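Local coordinates for hypothetical protein ebhA (Staphylococcus aureus, PDB 2DGJ) that probably helps attach the bacterium to host extracellular matrix, as a rod-like segment of a giant cell wall-associated adhesin built from linked three-helix bundles, at residues A84-N87 / L88-N92. Residues are numbered along the deposited sequence; the frame is centred on the assembly and turned at random.
Sequences ARQN and LGTLN. With ACY (acetic acid), chain D.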
loop_
_atom_site.group_PDB
_atom_site.type_symbol
_atom_site.label_atom_id
_atom_site.label_comp_id
_atom_site.label_asym_id
_atom_site.label_seq_id
_atom_site.Cartn_x
_atom_site.Cartn_y
_atom_site.Cartn_z
ATOM N N ALA A 84 -2.590 10.095 -9.293
ATOM C CA ALA A 84 -1.160 9.952 -9.526
ATOM C C ALA A 84 -0.612 11.111 -10.346
ATOM O O ALA A 84 0.459 11.645 -10.051
ATOM C CB ALA A 84 -0.881 8.630 -10.236
ATOM N N ARG A 85 -1.349 11.506 -11.377
ATOM C CA ARG A 85 -0.906 12.600 -12.227
ATOM C C ARG A 85 -0.835 13.886 -11.416
ATOM O O ARG A 85 0.089 14.678 -11.570
ATOM C CB ARG A 85 -1.854 12.776 -13.418
ATOM C CG ARG A 85 -1.989 11.540 -14.307
ATOM C CD ARG A 85 -2.533 11.905 -15.687
ATOM N NE ARG A 85 -2.782 10.719 -16.504
ATOM C CZ ARG A 85 -3.889 9.984 -16.441
ATOM N NH1 ARG A 85 -4.866 10.303 -15.600
ATOM N NH2 ARG A 85 -4.003 8.899 -17.193
ATOM N N GLN A 86 -1.812 14.076 -10.537
ATOM C CA GLN A 86 -1.860 15.258 -9.690
ATOM C C GLN A 86 -0.633 15.279 -8.789
ATOM O O GLN A 86 0.020 16.312 -8.646
ATOM C CB GLN A 86 -3.135 15.253 -8.840
ATOM C CG GLN A 86 -3.233 16.398 -7.845
ATOM C CD GLN A 86 -3.047 17.758 -8.492
ATOM O OE1 GLN A 86 -3.632 18.052 -9.538
ATOM N NE2 GLN A 86 -2.236 18.603 -7.865
ATOM N N ASN A 87 -0.325 14.129 -8.193
ATOM C CA ASN A 87 0.828 14.006 -7.309
ATOM C C ASN A 87 2.133 14.180 -8.081
ATOM O O ASN A 87 3.049 14.854 -7.622
ATOM C CB ASN A 87 0.833 12.633 -6.637
ATOM C CG ASN A 87 1.985 12.470 -5.663
ATOM O OD1 ASN A 87 1.926 12.938 -4.527
ATOM N ND2 ASN A 87 3.052 11.819 -6.109
ATOM N N LEU A 88 2.220 13.562 -9.252
ATOM C CA LEU A 88 3.418 13.649 -10.083
ATOM C C LEU A 88 3.827 15.092 -10.367
ATOM O O LEU A 88 5.018 15.422 -10.397
ATOM C CB LEU A 88 3.181 12.914 -11.405
ATOM C CG LEU A 88 4.326 12.927 -12.420
ATOM C CD1 LEU A 88 5.534 12.234 -11.830
ATOM C CD2 LEU A 88 3.890 12.229 -13.696
ATOM N N GLY A 89 2.835 15.952 -10.573
ATOM C CA GLY A 89 3.115 17.345 -10.869
ATOM C C GLY A 89 3.666 18.158 -9.713
ATOM O O GLY A 89 4.068 19.302 -9.909
ATOM N N THR A 90 3.689 17.581 -8.517
ATOM C CA THR A 90 4.202 18.286 -7.343
ATOM C C THR A 90 5.654 17.927 -7.047
ATOM O O THR A 90 6.265 18.474 -6.126
ATOM C CB THR A 90 3.352 17.987 -6.092
ATOM O OG1 THR A 90 3.459 16.598 -5.757
ATOM C CG2 THR A 90 1.896 18.325 -6.356
ATOM N N LEU A 91 6.203 17.003 -7.829
ATOM C CA LEU A 91 7.590 16.577 -7.673
ATOM C C LEU A 91 8.494 17.561 -8.424
ATOM O O LEU A 91 8.632 17.483 -9.644
ATOM C CB LEU A 91 7.759 15.156 -8.224
ATOM C CG LEU A 91 7.253 13.985 -7.367
ATOM C CD1 LEU A 91 6.091 14.401 -6.471
ATOM C CD2 LEU A 91 6.846 12.849 -8.288
ATOM N N ASN A 92 9.110 18.480 -7.681
ATOM C CA ASN A 92 9.974 19.513 -8.258
ATOM C C ASN A 92 11.427 19.113 -8.519
ATOM O O ASN A 92 12.232 19.954 -8.911
ATOM C CB ASN A 92 10.004 20.742 -7.340
ATOM C CG ASN A 92 8.652 21.072 -6.746
ATOM O OD1 ASN A 92 7.697 21.370 -7.463
ATOM N ND2 ASN A 92 8.565 21.031 -5.417
HETATM C C ACY D . -5.838 6.608 -19.048
HETATM O O ACY D . -6.154 5.440 -19.068
HETATM O OXT ACY D . -6.602 7.500 -18.399
HETATM C CH3 ACY D . -4.586 7.059 -19.754
#
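At the C-terminal end of helix 73-88, in the GA module, Asn-87 and Thr-90 meet where the chain leaves the helix for the loop to helix 96-108. The last regular helical bonds run from Leu-88 N to Ala-84 O (2.7 Å) and from Gly-89 N to Arg-85 O (3.2 Å). The pattern then tightens: Thr-90 N reaches back three residues to Asn-87 O at 2.9 Å, coming from well above the carbonyl plane. Thr-90 OG1 gives the same oxygen a second, shorter bond of 2.6 Å, lying in that plane on a lone pair. With chi1 at 65°, OG1 sits between the backbone N and carbonyl carbon of Thr-90, which lets main chain and side chain grip one acceptor together. A type I beta turn from Leu-88 to Leu-91 overlaps this end, and Leu-91 CD1 comes back to 3.3 Å from Asn-87 O. Asn-87 holds CG anti to its backbone N (chi1 -178°), with ND2 4.0 Å from Leu-91 CD1 and weakly hydrogen-bonded to Asn-123. Farther back, the Arg-85 side chain, extended from CG to NE, hydrogen-bonds Asn-107 through NH2, which also makes a weak hydrogen bond to OXT of a bound acetic acid, probably a crystallisation molecule. A last turn narrowed to an i-to-i-3 bond, with Leu-88 and Leu-91 buried against helices 96-108 and 112-135 respectively, ends this helix of a three-helix bundle.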